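Local coordinates for protein UTP-glucose-1-phosphate uridylyltransferase 2 (PDB 3GUE) that probably catalyses the formation of UDP-glucose and diphosphate from UTP and alpha-D-glucose 1-phosphate, at residues 435-440 and 452-457; 161-166 and 194-199; 242-247 and 300-305; 74-79 and 211-216. All blocks are in the same frame, centred on the assembly; numbering follows the deposited sequence.

Contacts 3 and 4 belong to one mixed sheet, because strand 214-219 of contact 4 runs next to strand 300-309 of contact 3; their centres are 19 Å apart, and Asn305 packs on Phe216. Contact 2 joins them from the uracil end of the site. Its helix 194-199 touches both, through Tyr195 on Phe242 and Leu198 on Met215. The bound UDP-glucose spans the gap between contacts 2 and 3: Gln162 holds the uracil and Asn302 the glucose, although their contact centres lie 22 Å apart. Contact 1 stands well away in the C-terminal beta-helix, 28 Å from contact 3 and 42 Å from contact 2, centre to centre.

Contact 1: residues 435-440 and 452-457; sequences RQCTSL and VSVRGN
Gly456 is gripped from both ends of its backbone by the 435-440 chain. Its N donates to Gln436 O over 2.9 Å, almost straight at 171°, and its O takes two N-H groups, Thr438 N at 2.7 Å and Ser439 N at 3.2 Å, both from the same face of the carbonyl plane. That double acceptance goes with a beta bulge: the parallel pairing runs Cys437 to Gly456, then Ser439 to Asn457, one residue out of step, as both chains turn a corner. A water adds a polar bridge, accepting from Gln436 N and donating to Val454 O.

Apolar contact lies to one side. Val454 CG1, swung anti to its own backbone N (chi1 174°), meets Cys437 SG at 3.8 Å and, more loosely, Leu440 CD1 at 4.2 Å, the valine and leucine side chains crossing at about a right angle.

The long polar chains form the third group. Gln436 and Arg455 run side by side in the same direction, amide and guanidinium planes 54° apart, with Gln436 OE1 3.5 Å from Arg455 CG. Arg455 NE bonds back to Ser453 OG at 2.8 Å, which limits rotation of the guanidinium.

Corners and parallel pairing together fit the coils of the C-terminal beta-helix. Backbone polar bonds hold this corner, with a modest apolar patch on one side and the polar Gln436 and Arg455 chains, partly exposed, on another.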
# COMPACT_ATOMS: atom_id res chain seq x y z
N ARG A 435 -0.21 -1.46 23.76
CA ARG A 435 1.02 -2.25 23.78
C ARG A 435 0.86 -3.64 24.44
O ARG A 435 1.53 -4.58 24.06
CB ARG A 435 2.21 -1.47 24.39
CG ARG A 435 1.96 -0.93 25.79
CD ARG A 435 3.17 -0.20 26.38
NE ARG A 435 2.85 0.20 27.74
CZ ARG A 435 2.86 -0.62 28.79
NH1 ARG A 435 3.21 -1.91 28.65
NH2 ARG A 435 2.53 -0.16 29.99
N GLN A 436 -0.06 -3.76 25.39
CA GLN A 436 -0.34 -5.06 26.03
C GLN A 436 -1.56 -5.76 25.43
O GLN A 436 -2.05 -6.74 25.99
CB GLN A 436 -0.55 -4.89 27.55
CG GLN A 436 0.40 -3.93 28.24
CD GLN A 436 0.16 -3.84 29.73
OE1 GLN A 436 -0.49 -2.91 30.22
NE2 GLN A 436 0.65 -4.83 30.46
N CYS A 437 -2.08 -5.24 24.31
CA CYS A 437 -3.32 -5.75 23.74
C CYS A 437 -3.05 -6.82 22.69
O CYS A 437 -2.30 -6.61 21.74
CB CYS A 437 -4.12 -4.59 23.15
SG CYS A 437 -5.55 -5.14 22.26
N THR A 438 -3.64 -8.00 22.86
CA THR A 438 -3.53 -9.03 21.82
C THR A 438 -4.69 -8.90 20.82
O THR A 438 -4.59 -9.30 19.66
CB THR A 438 -3.41 -10.50 22.36
OG1 THR A 438 -4.63 -10.89 23.00
CG2 THR A 438 -2.28 -10.67 23.35
N SER A 439 -5.79 -8.31 21.27
CA SER A 439 -7.03 -8.29 20.50
C SER A 439 -7.98 -7.22 21.04
O SER A 439 -8.20 -7.14 22.24
CB SER A 439 -7.69 -9.66 20.59
OG SER A 439 -8.74 -9.79 19.69
N LEU A 440 -8.54 -6.39 20.17
CA LEU A 440 -9.58 -5.44 20.58
C LEU A 440 -10.71 -5.38 19.55
O LEU A 440 -10.48 -5.05 18.39
CB LEU A 440 -9.01 -4.04 20.84
CG LEU A 440 -10.03 -2.91 21.06
CD1 LEU A 440 -10.73 -2.97 22.46
CD2 LEU A 440 -9.44 -1.51 20.78
N VAL A 452 -6.65 5.33 28.99
CA VAL A 452 -7.23 3.98 29.00
C VAL A 452 -6.20 2.94 28.60
O VAL A 452 -5.50 3.09 27.62
CB VAL A 452 -8.50 3.92 28.11
CG1 VAL A 452 -9.01 2.50 27.98
CG2 VAL A 452 -9.59 4.79 28.72
N SER A 453 -6.09 1.87 29.39
CA SER A 453 -5.12 0.81 29.13
C SER A 453 -5.87 -0.43 28.65
O SER A 453 -6.73 -0.95 29.36
CB SER A 453 -4.31 0.53 30.41
OG SER A 453 -3.58 -0.68 30.34
N VAL A 454 -5.59 -0.87 27.43
CA VAL A 454 -6.25 -2.10 26.92
C VAL A 454 -5.26 -3.29 26.99
O VAL A 454 -4.13 -3.21 26.48
CB VAL A 454 -6.86 -1.93 25.49
CG1 VAL A 454 -7.37 -3.24 24.95
CG2 VAL A 454 -7.95 -0.88 25.44
N ARG A 455 -5.69 -4.37 27.66
CA ARG A 455 -4.80 -5.49 27.94
C ARG A 455 -5.44 -6.84 27.59
O ARG A 455 -6.62 -7.11 27.92
CB ARG A 455 -4.44 -5.51 29.43
CG ARG A 455 -3.70 -4.29 29.92
CD ARG A 455 -3.71 -4.21 31.44
NE ARG A 455 -3.16 -2.94 31.87
CZ ARG A 455 -2.91 -2.58 33.13
NH1 ARG A 455 -3.15 -3.40 34.14
NH2 ARG A 455 -2.41 -1.38 33.37
N GLY A 456 -4.65 -7.70 26.96
CA GLY A 456 -5.10 -9.06 26.62
C GLY A 456 -6.09 -9.03 25.47
O GLY A 456 -5.83 -8.35 24.47
N ASN A 457 -7.18 -9.79 25.60
CA ASN A 457 -8.30 -9.81 24.65
C ASN A 457 -9.54 -9.03 25.12
O ASN A 457 -10.32 -9.53 25.95
CB ASN A 457 -8.70 -11.25 24.32
CG ASN A 457 -7.60 -12.01 23.60
OD1 ASN A 457 -7.35 -13.18 23.88
ND2 ASN A 457 -6.92 -11.34 22.69
O HOH W 1 -1.85 -1.77 26.69

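Contact 2: residues 161-166 and 194-199; sequences MQNRVP and VYTVLY. With UPG (uridine-5'-diphosphate-glucose), chain C.
Val197 sets both methyl branches against the 161-163 backbone, side by side along it, and this is where the packing is tight. CG1, anti to the valine's backbone N (chi1 169°), comes within 3.3 Å of Met161 O, while CG2 lies 3.6 Å from Gln162 CA and 3.9 Å from Gln162 CB. No hydrogen bond crosses between the two segments; the helix meets the loop by methyl groups alone.

With its CB side set against the helix, Gln162 sends an extended chain the other way, into the nucleotide pocket of this GT-A-type domain. CG sits between the backbone N and the carbonyl carbon (chi1 72°). At the tip, OE1 accepts from N3 of the UDP-glucose uracil at 2.7 Å with an N-H...O angle of 150°, and NE2 makes a weak bond to uracil O4 at 3.4 Å. The two amide atoms thus read the imide edge of the base. NE2 also donates to Asp193 OD2, just ahead of helix 194-199, and this second-shell carboxylate, which takes Asn163 N as well, fixes which way round the amide faces.

The other flank is looser. The Asn163 side chain slides past Val197 in the opposite direction and crosses Thr196, whose side chain is about 3 Å from a bound dimercaptobutanediol, probably a crystallisation additive. Met161 turns its CB away from the helix, and its thioether chain leaves for the solvent side.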
# COMPACT_ATOMS: atom_id res chain seq x y z
N MET A 161 4.86 11.69 -11.36
CA MET A 161 3.42 11.78 -11.56
C MET A 161 2.94 10.56 -12.33
O MET A 161 3.39 10.28 -13.43
CB MET A 161 3.01 13.08 -12.30
CG MET A 161 1.48 13.26 -12.37
SD MET A 161 0.76 13.78 -10.78
CE MET A 161 1.40 15.42 -10.64
N GLN A 162 2.04 9.81 -11.72
CA GLN A 162 1.49 8.66 -12.37
C GLN A 162 0.33 9.08 -13.27
O GLN A 162 0.00 10.27 -13.40
CB GLN A 162 1.10 7.57 -11.35
CG GLN A 162 -0.13 7.86 -10.49
CD GLN A 162 -0.50 6.65 -9.65
OE1 GLN A 162 -0.49 6.70 -8.42
NE2 GLN A 162 -0.77 5.54 -10.31
N ASN A 163 -0.25 8.10 -13.93
CA ASN A 163 -1.37 8.30 -14.82
C ASN A 163 -2.69 8.31 -14.06
O ASN A 163 -2.73 8.10 -12.84
CB ASN A 163 -1.37 7.18 -15.85
CG ASN A 163 -0.05 7.08 -16.61
OD1 ASN A 163 0.55 6.00 -16.68
ND2 ASN A 163 0.39 8.19 -17.17
N ARG A 164 -3.74 8.64 -14.79
CA ARG A 164 -5.13 8.47 -14.35
C ARG A 164 -5.97 7.86 -15.45
O ARG A 164 -5.69 8.04 -16.66
CB ARG A 164 -5.77 9.75 -13.84
CG ARG A 164 -5.66 10.96 -14.75
CD ARG A 164 -6.48 12.09 -14.13
NE ARG A 164 -6.83 13.14 -15.10
CZ ARG A 164 -7.63 14.16 -14.81
NH1 ARG A 164 -8.16 14.28 -13.60
NH2 ARG A 164 -7.90 15.08 -15.74
N VAL A 165 -7.01 7.14 -15.02
CA VAL A 165 -7.86 6.38 -15.91
C VAL A 165 -9.32 6.65 -15.53
O VAL A 165 -9.63 6.90 -14.37
CB VAL A 165 -7.49 4.83 -15.93
CG1 VAL A 165 -5.99 4.60 -16.16
CG2 VAL A 165 -7.90 4.10 -14.68
N PRO A 166 -10.24 6.64 -16.51
CA PRO A 166 -11.61 6.87 -16.02
C PRO A 166 -12.20 5.63 -15.34
O PRO A 166 -11.84 4.50 -15.68
CB PRO A 166 -12.37 7.20 -17.32
CG PRO A 166 -11.67 6.44 -18.37
CD PRO A 166 -10.20 6.47 -17.98
N VAL A 194 3.55 2.16 -11.67
CA VAL A 194 4.93 2.64 -11.52
C VAL A 194 5.91 2.32 -12.67
O VAL A 194 6.73 3.15 -13.04
CB VAL A 194 5.53 2.20 -10.15
CG1 VAL A 194 5.73 0.66 -10.08
CG2 VAL A 194 6.84 2.97 -9.90
N TYR A 195 5.80 1.12 -13.24
CA TYR A 195 6.78 0.66 -14.22
C TYR A 195 6.66 1.46 -15.52
O TYR A 195 7.65 2.03 -16.01
CB TYR A 195 6.69 -0.85 -14.44
CG TYR A 195 6.78 -1.70 -13.17
CD1 TYR A 195 7.97 -1.76 -12.40
CD2 TYR A 195 5.69 -2.44 -12.73
CE1 TYR A 195 8.04 -2.54 -11.23
CE2 TYR A 195 5.76 -3.23 -11.58
CZ TYR A 195 6.94 -3.27 -10.82
OH TYR A 195 6.99 -4.06 -9.68
N THR A 196 5.45 1.54 -16.05
CA THR A 196 5.13 2.37 -17.24
C THR A 196 5.37 3.86 -17.04
O THR A 196 5.90 4.54 -17.92
CB THR A 196 3.70 2.09 -17.78
OG1 THR A 196 3.50 2.79 -19.02
CG2 THR A 196 2.65 2.50 -16.79
N VAL A 197 5.05 4.36 -15.85
CA VAL A 197 5.32 5.76 -15.52
C VAL A 197 6.83 6.06 -15.52
O VAL A 197 7.26 7.07 -16.13
CB VAL A 197 4.69 6.14 -14.18
CG1 VAL A 197 5.19 7.51 -13.72
CG2 VAL A 197 3.14 6.12 -14.31
N LEU A 198 7.61 5.21 -14.86
CA LEU A 198 9.07 5.31 -14.88
C LEU A 198 9.63 5.29 -16.31
O LEU A 198 10.53 6.07 -16.65
CB LEU A 198 9.72 4.19 -14.02
CG LEU A 198 9.85 4.42 -12.51
CD1 LEU A 198 10.47 3.16 -11.82
CD2 LEU A 198 10.63 5.70 -12.20
N TYR A 199 9.10 4.38 -17.14
CA TYR A 199 9.55 4.18 -18.52
C TYR A 199 9.15 5.34 -19.41
O TYR A 199 9.99 5.95 -20.05
CB TYR A 199 8.96 2.88 -19.10
CG TYR A 199 9.51 2.47 -20.47
CD1 TYR A 199 10.88 2.23 -20.65
CD2 TYR A 199 8.67 2.33 -21.58
CE1 TYR A 199 11.38 1.85 -21.87
CE2 TYR A 199 9.17 1.95 -22.81
CZ TYR A 199 10.52 1.72 -22.95
OH TYR A 199 11.02 1.35 -24.17
N1 UPG C . -0.95 3.91 -4.49
C2 UPG C . -0.40 4.63 -5.57
N3 UPG C . -1.10 4.61 -6.77
C4 UPG C . -2.27 3.92 -6.94
C5 UPG C . -2.81 3.17 -5.88
C6 UPG C . -2.16 3.16 -4.66
O2 UPG C . 0.63 5.31 -5.51
O4 UPG C . -2.82 3.98 -8.05
C1C UPG C . -0.23 3.89 -3.17
C2C UPG C . -1.00 4.15 -1.88
O2C UPG C . -1.17 5.56 -1.66
C3C UPG C . -0.02 3.56 -0.87
C4C UPG C . 0.50 2.33 -1.60
O4C UPG C . 0.27 2.55 -3.02
O3C UPG C . 1.07 4.47 -0.70
C5C UPG C . -0.29 1.05 -1.19
O5C UPG C . -1.63 1.04 -1.61
PA UPG C . -2.80 0.48 -0.65
O1A UPG C . -2.55 1.12 0.67
O2A UPG C . -4.12 0.60 -1.28
O3A UPG C . -2.38 -1.11 -0.51
PB UPG C . -2.84 -2.34 -1.47
O1B UPG C . -2.55 -1.98 -2.86
O2B UPG C . -4.21 -2.82 -1.09
O3B UPG C . -1.85 -3.47 -0.90
C1' UPG C . -0.40 -3.30 -1.10
C2' UPG C . 0.12 -4.48 -1.91
C3' UPG C . -0.23 -5.75 -1.14
C4' UPG C . 0.45 -5.71 0.24
C5' UPG C . 0.02 -4.44 1.01
C6' UPG C . 0.90 -4.22 2.21
O2' UPG C . -0.48 -4.53 -3.21
O3' UPG C . 0.15 -6.88 -1.91
O4' UPG C . 0.13 -6.87 0.99
O5' UPG C . 0.16 -3.23 0.22
O6' UPG C . 0.27 -3.30 3.10

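Contact 3: residues 242-247 and 300-305; sequences FLMEVC and FFNTNN. With UPG (uridine-5'-diphosphate-glucose), chain C.
Asn302 and Val246 face each other as a non-hydrogen-bonded antiparallel pair, in the mixed sheet at the heart of the GT-A fold. Beside them Cys247 and Phe301 form a hydrogen-bonded pair, N to O in both directions.

The Asn302 side chain can be followed outward. CB lies 3.6 Å from O3' of the UDP-glucose. CG stands anti to the backbone N (chi1 178°), and the amide therefore reaches between ligand and neighbouring strand, crossing Met244 at about a right angle. OD1 lies 3.4 Å from Met244 CG, and on its polar side it accepts from Asn304 N at 2.7 Å, the donor standing well above the carbonyl plane: an Asx turn. ND2 carries the sugar contact, donating to O3' at 2.8 Å, and also reaches Asn304 OD1. Both ends of the amide are thus tied, OD1 by Asn304 N and ND2 shared between the sugar O3' and Asn304 OD1, which fixes its rotation. The backbone O of Asn302 takes O4' of the sugar in a bond modelled so short that its exact length is doubtful. Asn304 is itself held through ND2 by Asn219, another ligand-binding residue.

Farther along, Asn305 ND2 donates to Glu245 OE1 at 2.9 Å, meeting it from above the carboxylate plane, with the two flat groups 76° apart. The other oxygen, OE2, forms a salt bridge to Arg371, which probably offsets the charge of this buried acid. Thr303 OG1 does double work, donating to Glu245 O at 2.9 Å and accepting from Asn305 N in an ST turn.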
# COMPACT_ATOMS: atom_id res chain seq x y z
N PHE A 242 14.12 -8.63 -9.41
CA PHE A 242 13.01 -8.28 -8.55
C PHE A 242 13.13 -9.11 -7.27
O PHE A 242 13.30 -10.34 -7.32
CB PHE A 242 11.72 -8.56 -9.32
CG PHE A 242 10.44 -8.36 -8.55
CD1 PHE A 242 9.62 -7.26 -8.82
CD2 PHE A 242 10.01 -9.29 -7.64
CE1 PHE A 242 8.39 -7.10 -8.16
CE2 PHE A 242 8.82 -9.13 -6.93
CZ PHE A 242 7.99 -8.04 -7.19
N LEU A 243 13.09 -8.42 -6.13
CA LEU A 243 13.01 -9.02 -4.84
C LEU A 243 11.83 -8.43 -4.07
O LEU A 243 11.74 -7.23 -3.89
CB LEU A 243 14.32 -8.84 -4.07
CG LEU A 243 14.53 -9.64 -2.77
CD1 LEU A 243 16.00 -9.88 -2.55
CD2 LEU A 243 13.88 -9.01 -1.51
N MET A 244 10.92 -9.30 -3.62
CA MET A 244 9.80 -8.91 -2.74
C MET A 244 10.04 -9.28 -1.27
O MET A 244 10.32 -10.44 -0.98
CB MET A 244 8.54 -9.65 -3.21
CG MET A 244 7.35 -9.46 -2.27
SD MET A 244 5.92 -10.44 -2.71
CE MET A 244 5.43 -9.68 -4.26
N GLU A 245 9.92 -8.33 -0.35
CA GLU A 245 9.96 -8.66 1.07
C GLU A 245 8.56 -9.11 1.49
O GLU A 245 7.59 -8.47 1.11
CB GLU A 245 10.42 -7.46 1.93
CG GLU A 245 11.74 -6.79 1.56
CD GLU A 245 12.20 -5.83 2.66
OE1 GLU A 245 11.35 -5.49 3.53
OE2 GLU A 245 13.40 -5.46 2.68
N VAL A 246 8.46 -10.26 2.17
CA VAL A 246 7.21 -10.74 2.78
C VAL A 246 7.37 -10.93 4.29
O VAL A 246 8.49 -11.10 4.78
CB VAL A 246 6.72 -12.08 2.16
CG1 VAL A 246 6.40 -11.93 0.67
CG2 VAL A 246 7.73 -13.22 2.40
N CYS A 247 6.25 -10.93 5.02
CA CYS A 247 6.24 -11.28 6.43
C CYS A 247 5.41 -12.55 6.66
O CYS A 247 4.45 -12.83 5.91
CB CYS A 247 5.67 -10.12 7.27
SG CYS A 247 6.70 -8.59 7.34
N PHE A 300 2.45 -16.18 3.81
CA PHE A 300 3.44 -15.21 3.34
C PHE A 300 2.79 -13.98 2.71
O PHE A 300 2.25 -14.02 1.60
CB PHE A 300 4.46 -15.88 2.42
CG PHE A 300 5.23 -16.99 3.08
CD1 PHE A 300 6.04 -16.73 4.18
CD2 PHE A 300 5.13 -18.29 2.62
CE1 PHE A 300 6.74 -17.76 4.81
CE2 PHE A 300 5.86 -19.34 3.22
CZ PHE A 300 6.65 -19.07 4.32
N PHE A 301 2.84 -12.87 3.45
CA PHE A 301 2.09 -11.66 3.12
C PHE A 301 3.04 -10.61 2.56
O PHE A 301 4.02 -10.26 3.20
CB PHE A 301 1.38 -11.13 4.38
CG PHE A 301 0.14 -10.30 4.10
CD1 PHE A 301 -1.06 -10.91 3.73
CD2 PHE A 301 0.16 -8.93 4.26
CE1 PHE A 301 -2.19 -10.15 3.49
CE2 PHE A 301 -0.97 -8.16 4.02
CZ PHE A 301 -2.14 -8.76 3.65
N ASN A 302 2.73 -10.12 1.36
CA ASN A 302 3.50 -9.05 0.73
C ASN A 302 3.49 -7.73 1.54
O ASN A 302 2.43 -7.20 1.88
CB ASN A 302 2.95 -8.81 -0.69
CG ASN A 302 3.66 -7.69 -1.40
OD1 ASN A 302 4.88 -7.43 -1.16
ND2 ASN A 302 2.92 -7.01 -2.31
N THR A 303 4.69 -7.24 1.86
CA THR A 303 4.88 -5.98 2.56
C THR A 303 4.79 -4.81 1.57
O THR A 303 4.59 -3.68 1.98
CB THR A 303 6.25 -5.88 3.25
OG1 THR A 303 7.29 -5.80 2.26
CG2 THR A 303 6.54 -7.06 4.23
N ASN A 304 4.95 -5.12 0.28
CA ASN A 304 5.09 -4.12 -0.82
C ASN A 304 6.42 -3.32 -0.74
O ASN A 304 6.62 -2.34 -1.45
CB ASN A 304 3.82 -3.23 -1.00
CG ASN A 304 3.34 -3.14 -2.49
OD1 ASN A 304 3.63 -4.03 -3.30
ND2 ASN A 304 2.64 -2.05 -2.85
N ASN A 305 7.32 -3.75 0.16
CA ASN A 305 8.72 -3.35 0.13
C ASN A 305 9.34 -4.18 -1.02
O ASN A 305 9.64 -5.38 -0.83
CB ASN A 305 9.46 -3.73 1.44
CG ASN A 305 8.87 -3.05 2.72
OD1 ASN A 305 8.15 -2.06 2.67
ND2 ASN A 305 9.22 -3.62 3.86
N1 UPG C . -0.95 3.91 -4.49
C2 UPG C . -0.40 4.63 -5.57
N3 UPG C . -1.10 4.61 -6.77
C4 UPG C . -2.27 3.92 -6.94
C5 UPG C . -2.81 3.17 -5.88
C6 UPG C . -2.16 3.16 -4.66
O2 UPG C . 0.63 5.31 -5.51
O4 UPG C . -2.82 3.98 -8.05
C1C UPG C . -0.23 3.89 -3.17
C2C UPG C . -1.00 4.15 -1.88
O2C UPG C . -1.17 5.56 -1.66
C3C UPG C . -0.02 3.56 -0.87
C4C UPG C . 0.50 2.33 -1.60
O4C UPG C . 0.27 2.55 -3.02
O3C UPG C . 1.07 4.47 -0.70
C5C UPG C . -0.29 1.05 -1.19
O5C UPG C . -1.63 1.04 -1.61
PA UPG C . -2.80 0.48 -0.65
O1A UPG C . -2.55 1.12 0.67
O2A UPG C . -4.12 0.60 -1.28
O3A UPG C . -2.38 -1.11 -0.51
PB UPG C . -2.84 -2.34 -1.47
O1B UPG C . -2.55 -1.98 -2.86
O2B UPG C . -4.21 -2.82 -1.09
O3B UPG C . -1.85 -3.47 -0.90
C1' UPG C . -0.40 -3.30 -1.10
C2' UPG C . 0.12 -4.48 -1.91
C3' UPG C . -0.23 -5.75 -1.14
C4' UPG C . 0.45 -5.71 0.24
C5' UPG C . 0.02 -4.44 1.01
C6' UPG C . 0.90 -4.22 2.21
O2' UPG C . -0.48 -4.53 -3.21
O3' UPG C . 0.15 -6.88 -1.91
O4' UPG C . 0.13 -6.87 0.99
O5' UPG C . 0.16 -3.23 0.22
O6' UPG C . 0.27 -3.30 3.10

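Contact 4: residues 74-79 and 211-216; sequences LRQAVV and GYRYMF
Val78 lays its CG2 over one face of the Tyr212 ring, a CH-pi contact with the methyl 4.0 Å from the ring centroid and 29° off the normal. The two side chains cross at about a right angle. The other branch, CG1, is anti to the backbone N (chi1 165°) and meets Met215 CE at 3.9 Å; Met215 runs extended and bends only at chi3 (-66°) to bring that methyl round.

On the other side of the strands Gln76 stretches out beside Tyr214, both pointing the same way. The amide is nearly coplanar with the ring and sets NE2 at its edge, 3.9 Å from CE2. That NE2 is hydrogen-bonded to a glycerol, probably from the crystallisation liquor, while Tyr214 OH is hydrogen-bonded to His236.

Gln76 O takes two donors: Arg213 N in the carbonyl plane on a lone pair at 3.0 Å, and Tyr214 N from above the plane at 3.1 Å. Farther on, Phe216 N bonds to Val78 O at 2.9 Å.

Parallel pairing of the first strand of the sheet with the fourth, in the order 3-2-1-4, is the hallmark of a Rossmann-like nucleotide-binding half, and both strands lead on to ligand-binding residues, Gly85 and Asn219.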
# COMPACT_ATOMS: atom_id res chain seq x y z
N LEU A 74 25.02 0.67 -2.91
CA LEU A 74 24.21 1.76 -2.33
C LEU A 74 24.31 3.02 -3.20
O LEU A 74 23.32 3.74 -3.41
CB LEU A 74 24.67 2.07 -0.91
CG LEU A 74 23.93 3.21 -0.22
CD1 LEU A 74 22.43 2.96 -0.04
CD2 LEU A 74 24.61 3.57 1.10
N ARG A 75 25.51 3.26 -3.71
CA ARG A 75 25.72 4.35 -4.64
C ARG A 75 24.86 4.20 -5.90
O ARG A 75 24.60 5.17 -6.60
CB ARG A 75 27.21 4.48 -4.99
CG ARG A 75 28.07 5.03 -3.85
CD ARG A 75 29.38 5.57 -4.40
NE ARG A 75 30.20 4.50 -4.96
CZ ARG A 75 31.05 3.73 -4.28
NH1 ARG A 75 31.23 3.91 -2.97
NH2 ARG A 75 31.70 2.77 -4.90
N GLN A 76 24.42 2.98 -6.19
CA GLN A 76 23.52 2.73 -7.34
C GLN A 76 22.01 2.75 -7.00
O GLN A 76 21.15 2.57 -7.89
CB GLN A 76 23.87 1.39 -7.99
CG GLN A 76 25.17 1.46 -8.80
CD GLN A 76 25.73 0.11 -9.23
OE1 GLN A 76 26.91 0.02 -9.60
NE2 GLN A 76 24.93 -0.93 -9.17
N ALA A 77 21.70 2.97 -5.73
CA ALA A 77 20.34 2.80 -5.22
C ALA A 77 19.53 4.12 -5.15
O ALA A 77 20.09 5.20 -5.03
CB ALA A 77 20.38 2.09 -3.89
N VAL A 78 18.21 4.01 -5.28
CA VAL A 78 17.29 5.14 -5.39
C VAL A 78 16.05 4.71 -4.59
O VAL A 78 15.69 3.55 -4.57
CB VAL A 78 16.89 5.43 -6.87
CG1 VAL A 78 15.68 6.33 -6.98
CG2 VAL A 78 18.07 6.07 -7.67
N VAL A 79 15.43 5.66 -3.91
CA VAL A 79 14.25 5.35 -3.10
C VAL A 79 13.03 5.98 -3.74
O VAL A 79 13.06 7.11 -4.21
CB VAL A 79 14.41 5.79 -1.62
CG1 VAL A 79 13.12 5.50 -0.80
CG2 VAL A 79 15.59 5.07 -0.99
N GLY A 211 23.82 6.35 -13.62
CA GLY A 211 24.54 5.18 -13.14
C GLY A 211 23.75 4.41 -12.09
O GLY A 211 24.24 3.40 -11.57
N TYR A 212 22.55 4.88 -11.77
CA TYR A 212 21.67 4.15 -10.84
C TYR A 212 21.13 2.87 -11.51
O TYR A 212 20.81 2.89 -12.70
CB TYR A 212 20.56 5.06 -10.29
CG TYR A 212 21.09 6.27 -9.55
CD1 TYR A 212 21.71 6.12 -8.30
CD2 TYR A 212 21.05 7.56 -10.13
CE1 TYR A 212 22.23 7.21 -7.62
CE2 TYR A 212 21.58 8.67 -9.44
CZ TYR A 212 22.16 8.49 -8.19
OH TYR A 212 22.68 9.55 -7.47
N ARG A 213 21.07 1.77 -10.75
CA ARG A 213 20.67 0.46 -11.25
C ARG A 213 19.61 -0.21 -10.37
O ARG A 213 19.05 -1.22 -10.77
CB ARG A 213 21.88 -0.49 -11.34
CG ARG A 213 22.91 -0.18 -12.40
CD ARG A 213 22.31 -0.35 -13.83
NE ARG A 213 23.31 0.02 -14.84
CZ ARG A 213 23.45 1.24 -15.36
NH1 ARG A 213 22.67 2.22 -14.95
NH2 ARG A 213 24.37 1.48 -16.27
N TYR A 214 19.39 0.31 -9.17
CA TYR A 214 18.47 -0.32 -8.21
C TYR A 214 17.52 0.68 -7.58
O TYR A 214 17.90 1.83 -7.26
CB TYR A 214 19.26 -1.06 -7.13
CG TYR A 214 19.98 -2.27 -7.64
CD1 TYR A 214 19.30 -3.45 -7.88
CD2 TYR A 214 21.35 -2.23 -7.95
CE1 TYR A 214 19.98 -4.61 -8.36
CE2 TYR A 214 22.02 -3.36 -8.44
CZ TYR A 214 21.33 -4.55 -8.63
OH TYR A 214 21.98 -5.68 -9.13
N MET A 215 16.29 0.23 -7.38
CA MET A 215 15.28 1.05 -6.77
C MET A 215 14.57 0.29 -5.66
O MET A 215 14.06 -0.79 -5.88
CB MET A 215 14.25 1.52 -7.80
CG MET A 215 13.08 2.25 -7.17
SD MET A 215 12.03 3.00 -8.44
CE MET A 215 13.13 4.22 -9.13
N PHE A 216 14.54 0.90 -4.48
CA PHE A 216 13.73 0.43 -3.37
C PHE A 216 12.40 1.19 -3.30
O PHE A 216 12.36 2.43 -3.14
CB PHE A 216 14.53 0.49 -2.06
CG PHE A 216 13.73 0.05 -0.85
CD1 PHE A 216 13.32 -1.27 -0.72
CD2 PHE A 216 13.39 0.96 0.15
CE1 PHE A 216 12.57 -1.69 0.36
CE2 PHE A 216 12.62 0.55 1.27
CZ PHE A 216 12.22 -0.77 1.36